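Local coordinates for protein phosphoserine aminotransferase (Bacillus circulans, PDB 2C0R) that catalyses the pyridoxal-phosphate-dependent, reversible transamination between phosphoserine and 2-oxoglutarate that gives 3-phosphohydroxypyruvate and glutamate in serine biosynthesis, at residues A[4-8]-A[345-350]; A[51-55]-A[69-73]; A[62-68]-A[183-189]. The protein carries 1 engineered substitution. One frame throughout, in Å; residues are numbered along the deposited sequence.

Interaction 1: A[4-8]-A[345-350]; sequences RAYNF and ESCEAL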
loop_
_atom_site.group_PDB
_atom_site.type_symbol
_atom_site.label_atom_id
_atom_site.label_comp_id
_atom_site.label_asym_id
_atom_site.label_seq_id
_atom_site.Cartn_x
_atom_site.Cartn_y
_atom_site.Cartn_z
ATOM N N ARG A 4 3.638 22.284 -16.646
ATOM C CA ARG A 4 3.961 20.886 -16.270
ATOM C C ARG A 4 5.448 20.648 -16.407
ATOM O O ARG A 4 6.042 21.021 -17.433
ATOM C CB ARG A 4 3.181 19.912 -17.154
ATOM C CG ARG A 4 1.681 19.882 -16.857
ATOM C CD ARG A 4 1.387 19.025 -15.610
ATOM N NE ARG A 4 1.366 17.599 -15.987
ATOM C CZ ARG A 4 1.410 16.573 -15.135
ATOM N NH1 ARG A 4 1.485 16.806 -13.832
ATOM N NH2 ARG A 4 1.371 15.316 -15.573
ATOM N N ALA A 5 6.066 20.013 -15.422
ATOM C CA ALA A 5 7.465 19.632 -15.543
ATOM C C ALA A 5 7.644 18.587 -16.643
ATOM O O ALA A 5 6.784 17.788 -16.956
ATOM C CB ALA A 5 7.937 19.091 -14.208
ATOM N N TYR A 6 8.836 18.621 -17.259
ATOM C CA TYR A 6 9.228 17.562 -18.168
ATOM C C TYR A 6 9.718 16.409 -17.301
ATOM O O TYR A 6 10.900 16.330 -16.946
ATOM C CB TYR A 6 10.359 18.038 -19.056
ATOM C CG TYR A 6 9.961 19.164 -19.983
ATOM C CD1 TYR A 6 10.850 20.238 -20.112
ATOM C CD2 TYR A 6 8.784 19.145 -20.713
ATOM C CE1 TYR A 6 10.568 21.305 -20.945
ATOM C CE2 TYR A 6 8.498 20.215 -21.546
ATOM C CZ TYR A 6 9.381 21.273 -21.649
ATOM O OH TYR A 6 9.086 22.331 -22.499
ATOM N N ASN A 7 8.768 15.556 -16.950
ATOM C CA ASN A 7 8.985 14.550 -15.910
ATOM C C ASN A 7 9.442 13.226 -16.478
ATOM O O ASN A 7 8.612 12.553 -17.090
ATOM C CB ASN A 7 7.673 14.362 -15.160
ATOM C CG ASN A 7 7.843 13.457 -13.944
ATOM O OD1 ASN A 7 8.964 13.026 -13.680
ATOM N ND2 ASN A 7 6.712 13.193 -13.285
ATOM N N PHE A 8 10.726 12.919 -16.272
ATOM C CA PHE A 8 11.312 11.656 -16.692
ATOM C C PHE A 8 11.635 10.754 -15.503
ATOM O O PHE A 8 12.442 9.848 -15.617
ATOM C CB PHE A 8 12.584 11.920 -17.516
ATOM C CG PHE A 8 12.225 12.443 -18.909
ATOM C CD1 PHE A 8 12.182 13.809 -19.084
ATOM C CD2 PHE A 8 11.964 11.599 -19.962
ATOM C CE1 PHE A 8 11.866 14.330 -20.330
ATOM C CE2 PHE A 8 11.637 12.100 -21.219
ATOM C CZ PHE A 8 11.600 13.486 -21.403
ATOM N N GLU A 345 5.692 15.575 -26.178
ATOM C CA GLU A 345 6.302 16.906 -26.033
ATOM C C GLU A 345 7.424 16.913 -24.994
ATOM O O GLU A 345 8.396 17.692 -25.165
ATOM C CB GLU A 345 5.177 17.906 -25.703
ATOM C CG GLU A 345 4.258 18.073 -26.903
ATOM C CD GLU A 345 3.229 16.962 -27.113
ATOM O OE1 GLU A 345 3.087 16.077 -26.219
ATOM O OE2 GLU A 345 2.567 16.925 -28.187
ATOM N N SER A 346 7.356 16.096 -23.937
ATOM C CA SER A 346 8.499 16.040 -23.023
ATOM C C SER A 346 9.743 15.500 -23.724
ATOM O O SER A 346 10.887 15.932 -23.509
ATOM C CB SER A 346 8.199 15.137 -21.825
ATOM O OG SER A 346 7.290 15.794 -20.941
ATOM N N CYS A 347 9.494 14.509 -24.594
ATOM C CA CYS A 347 10.600 13.883 -25.322
ATOM C C CYS A 347 11.187 14.852 -26.347
ATOM O O CYS A 347 12.380 14.925 -26.546
ATOM C CB CYS A 347 10.058 12.627 -26.003
ATOM S SG CYS A 347 9.557 11.418 -24.735
ATOM N N GLU A 348 10.353 15.615 -27.036
ATOM C CA GLU A 348 10.883 16.649 -27.959
ATOM C C GLU A 348 11.711 17.668 -27.215
ATOM O O GLU A 348 12.788 18.085 -27.661
ATOM C CB GLU A 348 9.711 17.373 -28.619
ATOM C CG GLU A 348 8.953 16.554 -29.633
ATOM C CD GLU A 348 7.805 17.373 -30.218
ATOM O OE1 GLU A 348 6.922 17.752 -29.419
ATOM O OE2 GLU A 348 7.782 17.614 -31.440
ATOM N N ALA A 349 11.220 18.068 -26.038
ATOM C CA ALA A 349 12.013 19.009 -25.252
ATOM C C ALA A 349 13.337 18.418 -24.841
ATOM O O ALA A 349 14.379 19.076 -24.919
ATOM C CB ALA A 349 11.204 19.478 -24.042
ATOM N N LEU A 350 13.343 17.142 -24.440
ATOM C CA LEU A 350 14.583 16.506 -24.036
ATOM C C LEU A 350 15.591 16.465 -25.176
ATOM O O LEU A 350 16.796 16.767 -25.017
ATOM C CB LEU A 350 14.276 15.066 -23.542
ATOM C CG LEU A 350 15.544 14.247 -23.259
ATOM C CD1 LEU A 350 16.399 14.896 -22.197
ATOM C CD2 LEU A 350 15.151 12.801 -22.904
HETATM O O HOH W 1 6.853 14.091 -18.745
#

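Interaction 2: A[51-55]-A[69-73]; sequences HNEAQ and KVLFI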
loop_
_atom_site.group_PDB
_atom_site.type_symbol
_atom_site.label_atom_id
_atom_site.label_comp_id
_atom_site.label_asym_id
_atom_site.label_seq_id
_atom_site.Cartn_x
_atom_site.Cartn_y
_atom_site.Cartn_z
ATOM N N HIS A 51 -13.401 -1.318 -7.705
ATOM C CA HIS A 51 -12.429 -2.424 -7.527
ATOM C C HIS A 51 -12.583 -3.501 -8.571
ATOM O O HIS A 51 -11.598 -4.034 -9.115
ATOM C CB HIS A 51 -12.702 -2.962 -6.109
ATOM C CG HIS A 51 -11.740 -3.979 -5.598
ATOM N ND1 HIS A 51 -10.547 -3.626 -4.985
ATOM C CD2 HIS A 51 -11.845 -5.326 -5.587
ATOM C CE1 HIS A 51 -9.956 -4.775 -4.624
ATOM N NE2 HIS A 51 -10.713 -5.814 -4.979
ATOM N N ASN A 52 -13.854 -3.862 -8.853
ATOM C CA ASN A 52 -14.142 -4.874 -9.860
ATOM C C ASN A 52 -14.003 -4.350 -11.280
ATOM O O ASN A 52 -13.547 -5.085 -12.167
ATOM C CB ASN A 52 -15.536 -5.426 -9.620
ATOM C CG ASN A 52 -15.588 -6.286 -8.389
ATOM O OD1 ASN A 52 -16.508 -6.192 -7.534
ATOM N ND2 ASN A 52 -14.587 -7.106 -8.261
ATOM N N GLU A 53 -14.338 -3.115 -11.534
ATOM C CA GLU A 53 -14.208 -2.517 -12.858
ATOM C C GLU A 53 -12.745 -2.462 -13.279
ATOM O O GLU A 53 -12.428 -2.682 -14.442
ATOM C CB GLU A 53 -14.829 -1.103 -12.871
ATOM C CG GLU A 53 -14.781 -0.358 -14.197
ATOM C CD GLU A 53 -15.066 1.127 -14.032
ATOM O OE1 GLU A 53 -15.703 1.529 -13.060
ATOM O OE2 GLU A 53 -14.597 1.951 -14.834
ATOM N N ALA A 54 -11.883 -2.166 -12.312
ATOM C CA ALA A 54 -10.464 -2.062 -12.664
ATOM C C ALA A 54 -9.978 -3.412 -13.195
ATOM O O ALA A 54 -9.223 -3.442 -14.149
ATOM C CB ALA A 54 -9.652 -1.622 -11.454
ATOM N N GLN A 55 -10.394 -4.507 -12.525
ATOM C CA GLN A 55 -9.981 -5.812 -12.985
ATOM C C GLN A 55 -10.510 -6.120 -14.386
ATOM O O GLN A 55 -9.775 -6.563 -15.245
ATOM C CB GLN A 55 -10.490 -6.850 -11.995
ATOM C CG GLN A 55 -9.942 -6.693 -10.602
ATOM C CD GLN A 55 -10.672 -7.693 -9.694
ATOM O OE1 GLN A 55 -10.818 -8.888 -10.033
ATOM N NE2 GLN A 55 -11.108 -7.195 -8.565
ATOM N N LYS A 69 -6.983 -14.243 -12.898
ATOM C CA LYS A 69 -7.568 -13.309 -11.948
ATOM C C LYS A 69 -6.633 -12.121 -11.766
ATOM O O LYS A 69 -5.418 -12.323 -11.625
ATOM C CB LYS A 69 -7.794 -14.001 -10.605
ATOM C CG LYS A 69 -8.531 -13.131 -9.589
ATOM C CD LYS A 69 -10.001 -12.903 -9.905
ATOM C CE LYS A 69 -10.547 -12.019 -8.773
ATOM N NZ LYS A 69 -11.884 -11.450 -9.092
ATOM N N VAL A 70 -7.191 -10.927 -11.762
ATOM C CA VAL A 70 -6.424 -9.736 -11.429
ATOM C C VAL A 70 -6.510 -9.522 -9.912
ATOM O O VAL A 70 -7.608 -9.365 -9.387
ATOM C CB VAL A 70 -6.940 -8.505 -12.183
ATOM C CG1 VAL A 70 -6.196 -7.250 -11.781
ATOM C CG2 VAL A 70 -6.886 -8.749 -13.686
ATOM N N LEU A 71 -5.350 -9.545 -9.265
ATOM C CA LEU A 71 -5.244 -9.270 -7.860
ATOM C C LEU A 71 -4.607 -7.912 -7.625
ATOM O O LEU A 71 -3.747 -7.512 -8.397
ATOM C CB LEU A 71 -4.375 -10.357 -7.175
ATOM C CG LEU A 71 -4.769 -11.787 -7.486
ATOM C CD1 LEU A 71 -3.764 -12.737 -6.831
ATOM C CD2 LEU A 71 -6.196 -12.118 -7.062
ATOM N N PHE A 72 -4.989 -7.274 -6.539
ATOM C CA PHE A 72 -4.344 -6.053 -6.096
ATOM C C PHE A 72 -3.719 -6.361 -4.743
ATOM O O PHE A 72 -4.455 -6.667 -3.770
ATOM C CB PHE A 72 -5.340 -4.927 -5.970
ATOM C CG PHE A 72 -6.028 -4.597 -7.292
ATOM C CD1 PHE A 72 -7.411 -4.669 -7.399
ATOM C CD2 PHE A 72 -5.236 -4.238 -8.380
ATOM C CE1 PHE A 72 -8.080 -4.393 -8.580
ATOM C CE2 PHE A 72 -5.902 -3.997 -9.556
ATOM C CZ PHE A 72 -7.285 -4.105 -9.672
ATOM N N ILE A 73 -2.410 -6.299 -4.694
ATOM C CA ILE A 73 -1.637 -6.674 -3.502
ATOM C C ILE A 73 -0.784 -5.510 -3.067
ATOM O O ILE A 73 -0.238 -4.827 -3.951
ATOM C CB ILE A 73 -0.806 -7.929 -3.789
ATOM C CG1 ILE A 73 -1.690 -9.019 -4.379
ATOM C CG2 ILE A 73 -0.069 -8.343 -2.536
ATOM C CD1 ILE A 73 -1.058 -10.390 -4.641
HETATM O O HOH W 2 -10.054 -10.291 -12.179
#

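Interaction 3: A[62-68]-A[183-189]; sequences LGNPTGY and FDLNQFG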
loop_
_atom_site.group_PDB
_atom_site.type_symbol
_atom_site.label_atom_id
_atom_site.label_comp_id
_atom_site.label_asym_id
_atom_site.label_seq_id
_atom_site.Cartn_x
_atom_site.Cartn_y
_atom_site.Cartn_z
ATOM N N LEU A 62 -6.153 -6.520 -22.391
ATOM C CA LEU A 62 -5.336 -7.640 -22.830
ATOM C C LEU A 62 -6.059 -8.598 -23.744
ATOM O O LEU A 62 -5.550 -9.700 -24.070
ATOM C CB LEU A 62 -4.796 -8.379 -21.586
ATOM C CG LEU A 62 -3.725 -7.620 -20.783
ATOM C CD1 LEU A 62 -3.626 -8.332 -19.428
ATOM C CD2 LEU A 62 -2.385 -7.565 -21.484
ATOM N N GLY A 63 -7.236 -8.198 -24.180
ATOM C CA GLY A 63 -7.989 -9.020 -25.127
ATOM C C GLY A 63 -8.922 -10.020 -24.479
ATOM O O GLY A 63 -9.326 -11.020 -25.105
ATOM N N ASN A 64 -9.303 -9.795 -23.202
ATOM C CA ASN A 64 -10.134 -10.710 -22.419
ATOM C C ASN A 64 -9.644 -12.141 -22.412
ATOM O O ASN A 64 -10.406 -13.048 -22.706
ATOM C CB ASN A 64 -11.597 -10.615 -22.895
ATOM C CG ASN A 64 -12.227 -9.313 -22.379
ATOM O OD1 ASN A 64 -13.065 -8.674 -23.020
ATOM N ND2 ASN A 64 -11.792 -8.910 -21.201
ATOM N N PRO A 65 -8.401 -12.375 -21.997
ATOM C CA PRO A 65 -8.011 -13.780 -21.767
ATOM C C PRO A 65 -8.871 -14.286 -20.620
ATOM O O PRO A 65 -9.356 -13.535 -19.781
ATOM C CB PRO A 65 -6.559 -13.664 -21.335
ATOM C CG PRO A 65 -6.460 -12.291 -20.766
ATOM C CD PRO A 65 -7.375 -11.421 -21.591
ATOM N N THR A 66 -9.060 -15.603 -20.602
ATOM C CA THR A 66 -9.881 -16.206 -19.571
ATOM C C THR A 66 -9.038 -17.094 -18.658
ATOM O O THR A 66 -7.940 -17.498 -19.075
ATOM C CB THR A 66 -11.000 -17.054 -20.173
ATOM O OG1 THR A 66 -10.351 -18.071 -20.959
ATOM C CG2 THR A 66 -11.925 -16.273 -21.096
ATOM N N GLY A 67 -9.528 -17.403 -17.468
ATOM C CA GLY A 67 -8.813 -18.202 -16.534
ATOM C C GLY A 67 -7.778 -17.447 -15.727
ATOM O O GLY A 67 -6.974 -18.120 -15.029
ATOM N N TYR A 68 -7.743 -16.129 -15.809
ATOM C CA TYR A 68 -6.829 -15.317 -15.039
ATOM C C TYR A 68 -7.549 -14.390 -14.080
ATOM O O TYR A 68 -8.592 -13.830 -14.406
ATOM C CB TYR A 68 -5.970 -14.392 -15.954
ATOM C CG TYR A 68 -4.970 -15.235 -16.709
ATOM C CD1 TYR A 68 -5.314 -15.913 -17.874
ATOM C CD2 TYR A 68 -3.662 -15.334 -16.254
ATOM C CE1 TYR A 68 -4.357 -16.671 -18.541
ATOM C CE2 TYR A 68 -2.704 -16.095 -16.914
ATOM C CZ TYR A 68 -3.068 -16.764 -18.065
ATOM O OH TYR A 68 -2.144 -17.535 -18.745
ATOM N N PHE A 183 0.693 -8.112 -25.323
ATOM C CA PHE A 183 1.328 -9.386 -25.124
ATOM C C PHE A 183 0.212 -10.403 -24.872
ATOM O O PHE A 183 -0.908 -10.031 -24.501
ATOM C CB PHE A 183 2.358 -9.362 -24.000
ATOM C CG PHE A 183 1.829 -9.228 -22.593
ATOM C CD1 PHE A 183 1.610 -10.317 -21.754
ATOM C CD2 PHE A 183 1.554 -7.972 -22.110
ATOM C CE1 PHE A 183 1.106 -10.171 -20.465
ATOM C CE2 PHE A 183 1.086 -7.784 -20.819
ATOM C CZ PHE A 183 0.898 -8.880 -20.005
ATOM N N ASP A 184 0.621 -11.647 -25.108
ATOM C CA ASP A 184 -0.320 -12.755 -24.889
ATOM C C ASP A 184 -0.191 -13.224 -23.446
ATOM O O ASP A 184 0.786 -13.902 -23.105
ATOM C CB ASP A 184 -0.024 -13.894 -25.859
ATOM C CG ASP A 184 -0.880 -15.137 -25.709
ATOM O OD1 ASP A 184 -1.921 -15.044 -24.991
ATOM O OD2 ASP A 184 -0.508 -16.169 -26.320
ATOM N N LEU A 185 -1.179 -12.871 -22.626
ATOM C CA LEU A 185 -1.135 -13.265 -21.237
ATOM C C LEU A 185 -1.030 -14.775 -21.067
ATOM O O LEU A 185 -0.485 -15.262 -20.079
ATOM C CB LEU A 185 -2.367 -12.755 -20.485
ATOM C CG LEU A 185 -2.406 -13.029 -18.999
ATOM C CD1 LEU A 185 -1.234 -12.387 -18.288
ATOM C CD2 LEU A 185 -3.695 -12.442 -18.398
ATOM N N ASN A 186 -1.569 -15.507 -22.031
ATOM C CA ASN A 186 -1.567 -16.966 -21.896
ATOM C C ASN A 186 -0.181 -17.585 -21.908
ATOM O O ASN A 186 -0.017 -18.764 -21.534
ATOM C CB ASN A 186 -2.372 -17.557 -23.056
ATOM C CG ASN A 186 -3.802 -17.094 -23.011
ATOM O OD1 ASN A 186 -4.519 -17.430 -22.085
ATOM N ND2 ASN A 186 -4.227 -16.325 -24.018
ATOM N N GLN A 187 0.861 -16.862 -22.292
ATOM C CA GLN A 187 2.190 -17.413 -22.122
ATOM C C GLN A 187 2.600 -17.518 -20.639
ATOM O O GLN A 187 3.536 -18.260 -20.340
ATOM C CB GLN A 187 3.253 -16.533 -22.802
ATOM C CG GLN A 187 3.251 -16.632 -24.301
ATOM C CD GLN A 187 4.467 -15.985 -24.906
ATOM O OE1 GLN A 187 4.560 -14.752 -24.923
ATOM N NE2 GLN A 187 5.406 -16.806 -25.396
ATOM N N PHE A 188 1.921 -16.767 -19.798
ATOM C CA PHE A 188 2.366 -16.612 -18.414
ATOM C C PHE A 188 1.503 -17.312 -17.422
ATOM O O PHE A 188 0.273 -17.345 -17.583
ATOM C CB PHE A 188 2.347 -15.119 -18.022
ATOM C CG PHE A 188 3.453 -14.328 -18.721
ATOM C CD1 PHE A 188 3.209 -13.753 -19.951
ATOM C CD2 PHE A 188 4.705 -14.214 -18.133
ATOM C CE1 PHE A 188 4.229 -13.068 -20.611
ATOM C CE2 PHE A 188 5.715 -13.506 -18.755
ATOM C CZ PHE A 188 5.466 -12.927 -19.998
ATOM N N GLY A 189 2.114 -17.799 -16.353
ATOM C CA GLY A 189 1.235 -18.229 -15.253
ATOM C C GLY A 189 0.965 -17.042 -14.334
ATOM O O GLY A 189 -0.035 -16.974 -13.617
HETATM O O HOH W 3 -3.361 -11.339 -23.642
HETATM O O HOH W 4 -7.203 -17.135 -22.206
HETATM O O HOH W 5 -1.489 -20.376 -19.919
HETATM O O HOH W 6 -4.089 -19.608 -20.592
#

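Interaction 1: A[4-8]-A[345-350]
Tyr6 and Phe8 both reach from the N-terminal segment to helix 344-361, and each takes an aliphatic carbon over one face. Ala349 CB sits above the ring of Tyr6, 3.6 Å from the centroid and 17° off its normal, displaced toward the hydroxyl end so that CZ is the closest ring atom. Leu350 makes a second, longer CH-pi contact: its CD2 lies 4.2 Å from the centroid of the Phe8 ring, while Leu350 CB packs on Phe8 CZ at 3.8 Å. CG of Leu350 lies anti to the backbone N (chi1 173°), which swings the branch carrying CD2 over the phenylalanine face.

At the edge of Phe8 the partners are polar or sulfur. The carbonyl oxygen Ser346 O lies in the ring plane, 3.3 Å from Phe8 CZ, although it already accepts the helical bond from Leu350 N. Cys347 SG also approaches this rim, 4.1 Å from Phe8 CE2, as a sulfur-aromatic edge contact.

In the fold, this is the packing of the C-terminal helix against the short parallel pair of strands 6-7 and 322-323; Phe322 meets the Tyr6 ring and also touches Ala349 and Leu350. Asn7 points the other way, its OD1 accepting from Asn9 N and its ND2 bonding to Glu39 O of the second subunit.

No direct hydrogen bond joins the segments. Water 1 bridges them instead, donating to Asn7 O and lying 2.8 Å from Ser346 OG, which also stands at the edge of the Tyr6 ring, near its plane. Were Tyr6 cut back to an alanine, the helix would probably lose the ring face on which Ala349 CB rests, and a gap would open beside Ser346 and Phe322.

Interaction 2: A[51-55]-A[69-73]
Phe72 turns a ring edge toward the face of His51, the planes inclined at 73° and the centroids 5.5 Å apart in an edge-to-face pair. The atom leading this approach is Phe72 CD1, 3.8 Å from His51 CE1; the neighbouring CE1 of Phe72 has the backbone oxygen of His51 in its ring plane. Tyr47 OH and Asn234 O bond to the two imidazole nitrogens, which should fix the rotation of the histidine ring.

Gln55 runs obliquely across Phe72, its amide nearly perpendicular to the phenyl ring, and brings CG to 3.6 Å from Phe72 CE1. Beyond CG the chain stays extended (chi2 173°), carrying the amide past Val70 to the end of Lys69. There Lys69 NZ donates to Gln55 OE1 over 2.9 Å, on a lone pair in the carbonyl plane. Water 2 donates to the same oxygen and accepts from Val70 N, tying the glutamine to the strand backbone. On the other side of the amide, NE2 reaches back one helical turn to His51 O over 3.2 Å, coming from above that carbonyl plane; Asn234 OD1 accepts from both Gln55 NE2 and Lys69 NZ.

The axes of 51-55 and 69-73 approach to 9.1 Å, their N-to-C directions 126° apart; this is helix 45-61 packed on an outermost strand, 68-73, of the mixed seven-stranded sheet characteristic of the large domain in this aminotransferase fold.

Interaction 3: A[62-68]-A[183-189]
Tyr68 lies with one face over Leu185: CD2 of the leucine is 3.7 Å from the ring centroid and 21° off the normal, a CH-pi contact. The two segments are largely connections, one with a 3-10 turn at 185-187, that lead into strands 68-73 and 190-194 at one end of the large-domain sheet of this class-V aminotransferase, where strand 205-210 runs between those two. The phenol reaches across to the backbone, where Tyr68 OH donates to Phe188 O over 2.7 Å, nearly in line with the C=O bond.

The same leucine methyl also receives Pro65 CG at 3.6 Å, the two side chains crossing at about a right angle. CG of Leu185 is anti to the backbone N (chi1 -177°), which carries the branch to where CD2 touches both the proline and the tyrosine ring. Leu62 CD2 leans on Phe183 CE2 at 3.5 Å. Ile208 of the intervening strand touches Leu62, Tyr68 and Leu185, backing this apolar cluster.

A Schellman motif with Gly63 at C-prime ends helix 45-61 and turns the chain toward Pro65. Across from it, Asp184 OD1 accepts from Asn186 N in an Asx turn and also from Asn186 ND2, using its syn lone pair for the latter, which holds the asparagine amide so that OD1 stands at the edge of Tyr68. Water 4 donates to Asn186 OD1 and accepts from Thr66 N, and water 5 donates to both Tyr68 OH and Asn186 O. Water 3 donates to Leu62 O and Phe183 O while accepting from Leu185 N at 2.9 Å.

In the fold
From the N terminus, strand 6-7 comes first, and its partner in interaction 1 waits until helix 344-361, so this contact closes a loop of 336 residues that holds both others. Helix 45-61 then enters interaction 2, which closes after only 13 residues on strand 68-73. The connection after the helix, 62-68, reaching the strand's first residue, belongs to interaction 3 and finds its mate 114 residues later in the loop before strand 190-194; interactions 2 and 3 therefore cross along the chain, their centres 14 Å apart. Together they tie one helix and two loops to the seven-stranded sheet, whereas interaction 1, with its nearest atoms about 21 Å from either, joins the chain's two ends.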